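PDB 1XKY: dihydrodipicolinate synthase from Bacillus anthracis, which probably catalyses the condensation of pyruvate with aspartate semialdehyde that opens the lysine branch of bacterial amino acid biosynthesis. Local coordinates for residues Val75-Val78 with Asp79-Pro83; Ile213-Val216 with Ala217-Val220; Ser259-Pro262 with Val263-Leu267. All blocks are in the same frame, centred on the assembly; numbering follows the deposited sequence.

Interaction 1: residues Val75-Val78 with Asp79-Pro83; sequences VSVV and DKRVP
At the C-terminal end of helix 64-78 in this TIM barrel, a type I' beta turn from Val78 to Arg81 takes the chain out of the helix toward strand 84-87, and Arg81 folds its side chain back over the helix end. Asp79, the first residue off the helix, has positive phi yet still gives its N-H to Val75 O (3.2 Å). Val78 O accepts twice: from Arg81 N, which closes the turn at 3.1 Å, and from Arg81 NE at 3.0 Å, the two donors reaching it from opposite faces of the carbonyl plane. A bend at chi3 (-75°) brings the guanidinium edge round to the helix, where Arg81 NH2 bonds to Val77 O at 2.9 Å, the oxygen lying in the guanidinium plane. Two carbonyls at the helix terminus are thus gripped by one cationic group, a placement that probably suits the negative end of the helix dipole; NH2 also bonds to Asn40 of helix 32-44. One water bridges Val75 O to Lys80 N, another Ser76 O to Asp79 OD2. Val78, which also touches Val84 of strand 84-87, brings its CG1 to 3.9 Å from Val82 CG2.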
ATOM      1  N   VAL A  75      14.350  37.197  -5.480  1.00 15.96           N
ATOM      2  CA  VAL A  75      13.862  38.353  -4.728  1.00 16.76           C
ATOM      3  C   VAL A  75      14.047  39.646  -5.538  1.00 17.27           C
ATOM      4  O   VAL A  75      13.138  40.476  -5.614  1.00 17.56           O
ATOM      5  CB  VAL A  75      14.570  38.454  -3.337  1.00 17.26           C
ATOM      6  CG1 VAL A  75      14.426  39.854  -2.722  1.00 17.26           C
ATOM      7  CG2 VAL A  75      14.028  37.390  -2.395  1.00 17.18           C
ATOM      8  N   SER A  76      15.221  39.795  -6.148  1.00 17.81           N
ATOM      9  CA  SER A  76      15.537  40.963  -6.980  1.00 18.44           C
ATOM     10  C   SER A  76      14.598  41.096  -8.182  1.00 18.20           C
ATOM     11  O   SER A  76      14.041  42.161  -8.418  1.00 18.32           O
ATOM     12  CB  SER A  76      16.992  40.888  -7.467  1.00 18.38           C
ATOM     13  OG  SER A  76      17.283  41.956  -8.358  1.00 21.06           O
ATOM     14  N   VAL A  77      14.439  40.019  -8.944  1.00 18.16           N
ATOM     15  CA  VAL A  77      13.616  40.048 -10.152  1.00 18.02           C
ATOM     16  C   VAL A  77      12.146  40.259  -9.796  1.00 18.10           C
ATOM     17  O   VAL A  77      11.466  41.082 -10.417  1.00 17.56           O
ATOM     18  CB  VAL A  77      13.797  38.767 -11.011  1.00 18.08           C
ATOM     19  CG1 VAL A  77      12.853  38.773 -12.216  1.00 18.08           C
ATOM     20  CG2 VAL A  77      15.231  38.657 -11.487  1.00 18.16           C
ATOM     21  N   VAL A  78      11.668  39.537  -8.787  1.00 18.05           N
ATOM     22  CA  VAL A  78      10.260  39.619  -8.382  1.00 18.35           C
ATOM     23  C   VAL A  78       9.863  41.037  -7.957  1.00 18.96           C
ATOM     24  O   VAL A  78       8.756  41.489  -8.270  1.00 19.00           O
ATOM     25  CB  VAL A  78       9.937  38.581  -7.286  1.00 18.05           C
ATOM     26  CG1 VAL A  78       8.584  38.828  -6.664  1.00 17.85           C
ATOM     27  CG2 VAL A  78       9.989  37.191  -7.885  1.00 17.82           C
ATOM     28  N   ASP A  79      10.768  41.731  -7.269  1.00 19.61           N
ATOM     29  CA  ASP A  79      10.590  43.151  -6.963  1.00 20.69           C
ATOM     30  C   ASP A  79       9.241  43.383  -6.256  1.00 20.80           C
ATOM     31  O   ASP A  79       8.491  44.287  -6.604  1.00 20.92           O
ATOM     32  CB  ASP A  79      10.704  43.965  -8.268  1.00 20.99           C
ATOM     33  CG  ASP A  79      10.859  45.459  -8.033  1.00 23.25           C
ATOM     34  OD1 ASP A  79      10.389  46.228  -8.893  1.00 26.10           O
ATOM     35  OD2 ASP A  79      11.437  45.869  -7.008  1.00 25.35           O
ATOM     36  N   LYS A  80       8.946  42.520  -5.286  1.00 20.79           N
ATOM     37  CA  LYS A  80       7.747  42.601  -4.444  1.00 20.90           C
ATOM     38  C   LYS A  80       6.386  42.443  -5.151  1.00 20.47           C
ATOM     39  O   LYS A  80       5.351  42.721  -4.553  1.00 20.85           O
ATOM     40  CB  LYS A  80       7.781  43.891  -3.599  1.00 21.17           C
ATOM     41  CG  LYS A  80       8.883  43.898  -2.546  1.00 21.63           C
ATOM     42  CD  LYS A  80       8.585  42.920  -1.410  1.00 21.89           C
ATOM     43  CE  LYS A  80       9.754  42.832  -0.440  1.00 22.50           C
ATOM     44  NZ  LYS A  80       9.579  41.707   0.520  1.00 22.61           N
ATOM     45  N   ARG A  81       6.375  41.977  -6.398  1.00 19.97           N
ATOM     46  CA  ARG A  81       5.110  41.802  -7.135  1.00 19.58           C
ATOM     47  C   ARG A  81       4.281  40.627  -6.626  1.00 18.86           C
ATOM     48  O   ARG A  81       3.052  40.675  -6.649  1.00 18.48           O
ATOM     49  CB  ARG A  81       5.376  41.606  -8.623  1.00 19.48           C
ATOM     50  CG  ARG A  81       5.758  42.883  -9.355  1.00 20.02           C
ATOM     51  CD  ARG A  81       6.091  42.563 -10.806  1.00 20.09           C
ATOM     52  NE  ARG A  81       7.397  41.920 -10.920  1.00 20.36           N
ATOM     53  CZ  ARG A  81       7.815  41.235 -11.983  1.00 19.61           C
ATOM     54  NH1 ARG A  81       7.034  41.068 -13.043  1.00 19.39           N
ATOM     55  NH2 ARG A  81       9.028  40.705 -11.978  1.00 20.03           N
ATOM     56  N   VAL A  82       4.965  39.562  -6.214  1.00 18.00           N
ATOM     57  CA  VAL A  82       4.331  38.411  -5.576  1.00 17.66           C
ATOM     58  C   VAL A  82       5.249  37.931  -4.453  1.00 17.45           C
ATOM     59  O   VAL A  82       6.456  38.198  -4.487  1.00 17.28           O
ATOM     60  CB  VAL A  82       4.082  37.240  -6.581  1.00 17.59           C
ATOM     61  CG1 VAL A  82       3.176  37.685  -7.721  1.00 17.85           C
ATOM     62  CG2 VAL A  82       5.403  36.658  -7.117  1.00 17.07           C
ATOM     63  N   PRO A  83       4.691  37.241  -3.441  1.00 16.96           N
ATOM     64  CA  PRO A  83       5.559  36.683  -2.401  1.00 16.80           C
ATOM     65  C   PRO A  83       6.566  35.645  -2.912  1.00 16.43           C
ATOM     66  O   PRO A  83       6.238  34.837  -3.777  1.00 15.74           O
ATOM     67  CB  PRO A  83       4.570  36.030  -1.424  1.00 16.55           C
ATOM     68  CG  PRO A  83       3.279  36.671  -1.695  1.00 16.94           C
ATOM     69  CD  PRO A  83       3.272  36.984  -3.155  1.00 16.98           C
TER
HETATM   70  O   HOH W   1      11.036  40.844  -3.976  1.00 15.98           O
HETATM   71  O   HOH W   2      14.314  44.419  -7.226  1.00 32.65           O

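Interaction 2: residues Ile213-Val216 with Ala217-Val220; sequences IVSV and ASHV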
ATOM      1  N   ILE A 213      -3.657  26.172  -4.773  1.00 15.33           N
ATOM      2  CA  ILE A 213      -2.749  25.128  -5.233  1.00 14.92           C
ATOM      3  C   ILE A 213      -1.332  25.666  -5.225  1.00 14.66           C
ATOM      4  O   ILE A 213      -1.096  26.795  -5.618  1.00 15.09           O
ATOM      5  CB  ILE A 213      -3.113  24.644  -6.672  1.00 14.81           C
ATOM      6  CG1 ILE A 213      -2.056  23.668  -7.213  1.00 14.50           C
ATOM      7  CG2 ILE A 213      -3.248  25.829  -7.614  1.00 14.48           C
ATOM      8  CD1 ILE A 213      -2.067  22.293  -6.624  1.00 13.78           C
ATOM      9  N   VAL A 214      -0.406  24.843  -4.764  1.00 14.54           N
ATOM     10  CA  VAL A 214       0.994  24.992  -5.092  1.00 14.52           C
ATOM     11  C   VAL A 214       1.383  24.075  -6.259  1.00 14.62           C
ATOM     12  O   VAL A 214       1.387  22.872  -6.122  1.00 13.93           O
ATOM     13  CB  VAL A 214       1.883  24.772  -3.857  1.00 14.77           C
ATOM     14  CG1 VAL A 214       3.356  25.002  -4.171  1.00 14.99           C
ATOM     15  CG2 VAL A 214       1.410  25.632  -2.702  1.00 16.20           C
ATOM     16  N   SER A 215       1.661  24.683  -7.409  1.00 14.28           N
ATOM     17  CA  SER A 215       1.466  24.056  -8.711  1.00 14.34           C
ATOM     18  C   SER A 215       2.787  23.759  -9.411  1.00 14.04           C
ATOM     19  O   SER A 215       3.744  24.485  -9.267  1.00 14.36           O
ATOM     20  CB  SER A 215       0.589  24.927  -9.620  1.00 14.12           C
ATOM     21  OG  SER A 215       0.409  24.375 -10.894  1.00 14.16           O
ATOM     22  N   VAL A 216       2.791  22.687 -10.182  1.00 13.98           N
ATOM     23  CA  VAL A 216       3.792  22.458 -11.199  1.00 13.70           C
ATOM     24  C   VAL A 216       3.281  22.766 -12.612  1.00 13.38           C
ATOM     25  O   VAL A 216       3.976  23.364 -13.404  1.00 13.41           O
ATOM     26  CB  VAL A 216       4.339  21.021 -11.102  1.00 13.77           C
ATOM     27  CG1 VAL A 216       5.166  20.660 -12.288  1.00 13.82           C
ATOM     28  CG2 VAL A 216       5.116  20.845  -9.816  1.00 14.14           C
ATOM     29  N   ALA A 217       2.057  22.349 -12.891  1.00 13.32           N
ATOM     30  CA  ALA A 217       1.412  22.566 -14.201  1.00 13.17           C
ATOM     31  C   ALA A 217       1.278  24.029 -14.613  1.00 13.25           C
ATOM     32  O   ALA A 217       1.213  24.340 -15.802  1.00 13.23           O
ATOM     33  CB  ALA A 217       0.043  21.903 -14.227  1.00 13.22           C
ATOM     34  N   SER A 218       1.215  24.916 -13.625  1.00 13.69           N
ATOM     35  CA  SER A 218       1.181  26.358 -13.853  1.00 14.12           C
ATOM     36  C   SER A 218       2.352  26.883 -14.696  1.00 14.08           C
ATOM     37  O   SER A 218       2.261  27.968 -15.246  1.00 14.43           O
ATOM     38  CB  SER A 218       1.169  27.080 -12.508  1.00 13.94           C
ATOM     39  OG  SER A 218       2.322  26.724 -11.774  1.00 15.25           O
ATOM     40  N   HIS A 219       3.454  26.131 -14.772  1.00 14.60           N
ATOM     41  CA  HIS A 219       4.538  26.450 -15.711  1.00 14.50           C
ATOM     42  C   HIS A 219       4.077  26.468 -17.176  1.00 14.99           C
ATOM     43  O   HIS A 219       4.654  27.190 -17.982  1.00 15.53           O
ATOM     44  CB  HIS A 219       5.690  25.448 -15.605  1.00 14.53           C
ATOM     45  CG  HIS A 219       6.508  25.568 -14.357  1.00 13.85           C
ATOM     46  ND1 HIS A 219       7.624  26.370 -14.279  1.00 15.24           N
ATOM     47  CD2 HIS A 219       6.419  24.932 -13.163  1.00 11.84           C
ATOM     48  CE1 HIS A 219       8.167  26.250 -13.081  1.00 13.24           C
ATOM     49  NE2 HIS A 219       7.457  25.381 -12.385  1.00 13.02           N
ATOM     50  N   VAL A 220       3.078  25.653 -17.521  1.00 15.10           N
ATOM     51  CA  VAL A 220       2.614  25.538 -18.905  1.00 15.43           C
ATOM     52  C   VAL A 220       1.143  25.895 -19.138  1.00 15.46           C
ATOM     53  O   VAL A 220       0.790  26.312 -20.238  1.00 15.15           O
ATOM     54  CB  VAL A 220       2.897  24.130 -19.510  1.00 15.69           C
ATOM     55  CG1 VAL A 220       4.400  23.928 -19.683  1.00 16.17           C
ATOM     56  CG2 VAL A 220       2.279  23.006 -18.659  1.00 16.53           C
TER
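Ser215, at the end of strand 212-215, turns its side chain over the first turn of helix 218-234 and lies alongside Ser218, its CB 3.6 Å from Ser218 CB. The hydroxyl points opposite the Ser215 backbone N (chi1 178°), meets the incoming chain and accepts, through Ser215 OG, from Ser218 N at 2.9 Å, a capping bond with an N-H...O angle of 154°. One residue on, Val216 O takes the N-H of His219 at 3.1 Å from His219 N, the donor standing above the carbonyl plane. Val216 O also lies at the edge of the His219 imidazole, near its plane and 2.9 Å from CD2, so the carbonyl meets both the backbone and the ring carbon of one residue. The ring itself hydrogen-bonds through NE2 to Ala19 O, at the end of the first barrel strand. Asp199 receives the peptide N-H groups of Val216 and Ala217 and also bonds to Ser215 OG, while Ser218 OG pairs with Thr18. This is the junction where the eighth strand of the TIM barrel passes into its following helix, and all the touching residues are buried. Each backbone N-H from Val216 to His219 thus has an acceptor inside the protein: the Asp199 carboxylate gathers two N-H groups and one hydroxyl, Ser218 N, at the start of the helix, is paired with the Ser215 hydroxyl, and His219 N with Val216 O.

Interaction 3: residues Ser259-Pro262 with Val263-Leu267; sequences SPTP and VKTAL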
ATOM      1  N   SER A 259       9.926  14.118 -11.992  1.00 18.78           N
ATOM      2  CA  SER A 259       9.888  15.575 -11.981  1.00 18.74           C
ATOM      3  C   SER A 259      11.123  16.154 -11.302  1.00 18.55           C
ATOM      4  O   SER A 259      11.541  15.681 -10.244  1.00 19.04           O
ATOM      5  CB  SER A 259       8.621  16.071 -11.281  1.00 18.94           C
ATOM      6  OG  SER A 259       8.493  17.478 -11.396  1.00 18.97           O
ATOM      7  N   PRO A 260      11.704  17.180 -11.915  1.00 17.64           N
ATOM      8  CA  PRO A 260      10.929  18.148 -12.697  1.00 17.07           C
ATOM      9  C   PRO A 260      11.208  18.021 -14.190  1.00 16.55           C
ATOM     10  O   PRO A 260      10.944  18.955 -14.949  1.00 16.42           O
ATOM     11  CB  PRO A 260      11.440  19.494 -12.181  1.00 16.81           C
ATOM     12  CG  PRO A 260      12.834  19.217 -11.743  1.00 17.04           C
ATOM     13  CD  PRO A 260      12.829  17.813 -11.205  1.00 17.83           C
ATOM     14  N   THR A 261      11.735  16.873 -14.603  1.00 16.54           N
ATOM     15  CA  THR A 261      12.425  16.763 -15.882  1.00 16.16           C
ATOM     16  C   THR A 261      11.461  16.957 -17.049  1.00 15.72           C
ATOM     17  O   THR A 261      11.804  17.583 -18.051  1.00 15.53           O
ATOM     18  CB  THR A 261      13.133  15.401 -16.000  1.00 16.30           C
ATOM     19  OG1 THR A 261      14.134  15.290 -14.981  1.00 16.02           O
ATOM     20  CG2 THR A 261      13.937  15.327 -17.290  1.00 16.82           C
ATOM     21  N   PRO A 262      10.256  16.413 -16.910  1.00 15.38           N
ATOM     22  CA  PRO A 262       9.186  16.659 -17.884  1.00 15.32           C
ATOM     23  C   PRO A 262       8.740  18.127 -18.021  1.00 15.23           C
ATOM     24  O   PRO A 262       8.587  18.614 -19.145  1.00 15.43           O
ATOM     25  CB  PRO A 262       8.041  15.761 -17.380  1.00 15.13           C
ATOM     26  CG  PRO A 262       8.727  14.690 -16.602  1.00 15.26           C
ATOM     27  CD  PRO A 262       9.859  15.397 -15.921  1.00 15.56           C
ATOM     28  N   VAL A 263       8.557  18.832 -16.906  1.00 15.57           N
ATOM     29  CA  VAL A 263       8.123  20.232 -16.970  1.00 15.33           C
ATOM     30  C   VAL A 263       9.202  21.149 -17.563  1.00 15.61           C
ATOM     31  O   VAL A 263       8.884  22.033 -18.365  1.00 14.91           O
ATOM     32  CB  VAL A 263       7.554  20.758 -15.605  1.00 15.44           C
ATOM     33  CG1 VAL A 263       8.637  20.965 -14.571  1.00 15.14           C
ATOM     34  CG2 VAL A 263       6.757  22.051 -15.830  1.00 15.62           C
ATOM     35  N   LYS A 264      10.469  20.906 -17.216  1.00 15.59           N
ATOM     36  CA  LYS A 264      11.588  21.599 -17.864  1.00 16.00           C
ATOM     37  C   LYS A 264      11.610  21.388 -19.374  1.00 16.33           C
ATOM     38  O   LYS A 264      11.846  22.322 -20.126  1.00 15.94           O
ATOM     39  CB  LYS A 264      12.937  21.154 -17.289  1.00 15.78           C
ATOM     40  CG  LYS A 264      13.240  21.711 -15.925  1.00 15.90           C
ATOM     41  CD  LYS A 264      14.725  21.617 -15.612  1.00 15.95           C
ATOM     42  CE  LYS A 264      15.111  22.568 -14.513  1.00 14.26           C
ATOM     43  NZ  LYS A 264      16.535  22.409 -14.109  1.00 12.71           N
ATOM     44  N   THR A 265      11.372  20.152 -19.800  1.00 17.24           N
ATOM     45  CA  THR A 265      11.359  19.809 -21.216  1.00 17.81           C
ATOM     46  C   THR A 265      10.164  20.455 -21.915  1.00 18.03           C
ATOM     47  O   THR A 265      10.310  20.982 -23.002  1.00 18.11           O
ATOM     48  CB  THR A 265      11.341  18.272 -21.414  1.00 17.64           C
ATOM     49  OG1 THR A 265      12.341  17.671 -20.577  1.00 18.70           O
ATOM     50  CG2 THR A 265      11.591  17.900 -22.871  1.00 18.12           C
ATOM     51  N   ALA A 266       8.994  20.425 -21.275  1.00 18.91           N
ATOM     52  CA  ALA A 266       7.786  21.096 -21.789  1.00 19.59           C
ATOM     53  C   ALA A 266       7.971  22.620 -21.936  1.00 20.63           C
ATOM     54  O   ALA A 266       7.509  23.226 -22.912  1.00 20.48           O
ATOM     55  CB  ALA A 266       6.587  20.785 -20.893  1.00 19.73           C
ATOM     56  N   LEU A 267       8.669  23.226 -20.978  1.00 21.28           N
ATOM     57  CA  LEU A 267       9.030  24.639 -21.058  1.00 22.28           C
ATOM     58  C   LEU A 267       9.907  24.918 -22.286  1.00 23.51           C
ATOM     59  O   LEU A 267       9.664  25.871 -23.030  1.00 23.27           O
ATOM     60  CB  LEU A 267       9.737  25.082 -19.770  1.00 21.87           C
ATOM     61  CG  LEU A 267       8.797  25.463 -18.619  1.00 21.90           C
ATOM     62  CD1 LEU A 267       9.532  25.526 -17.292  1.00 21.16           C
ATOM     63  CD2 LEU A 267       8.112  26.796 -18.930  1.00 21.34           C
TER
HETATM   64  O   HOH W   3       7.730  17.557 -14.142  1.00 15.18           O
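Thr261 O receives two bonds from Thr265 in the first turn of helix 261-269, one of the helices that follow the eighth strand of the TIM barrel: OG1 donates at 2.6 Å and the backbone N at 3.1 Å, from opposite faces of the carbonyl plane. The hydroxyl stands anti to its own carbonyl carbon (chi1 -48°), which turns it back along the helix onto the residue four positions earlier. Pro260, preceded by a cis peptide bond, occupies the N-cap position; its O accepts from Lys264 N at 3.0 Å in an almost straight bond, and Pro262 O accepts from Ala266 N at 2.8 Å. A water links Ser259 OG to Val263 N, supplying a partner to an N-H of the first turn. The extended Lys264 chain leads away from these bonds to a salt bridge with Glu58, and its NZ also donates to Thr22 O and Ser276 O. Outward from the polar groups, Thr265 packs on Leu292 of helix 286-297. Val263 points away overall, but its CG1, between the backbone N and the carbonyl carbon (chi1 72°), lies 3.1 Å from Pro260 O and 4.0 Å from Pro260 CB.

How the interactions relate
Along the chain the three contacts come in series. Interaction 1 joins helix 64-78 to the third strand of the barrel, interaction 2 leads from the eighth strand into helix 218-234, and interaction 3 starts helix 261-269, beyond the eight strands. Interaction 1 stands apart near the surface, its centre about 18 Å from that of interaction 2 and about 24 Å from that of interaction 3. Interactions 2 and 3 touch, with centres about 12 Å apart: His219 CB packs 3.6 Å from Val263 CG2, and Val220 CG1 meets Ala266 CB. Helix 261-269 is thereby fitted against the start of helix 218-234, joining the C-terminal helical part to the barrel.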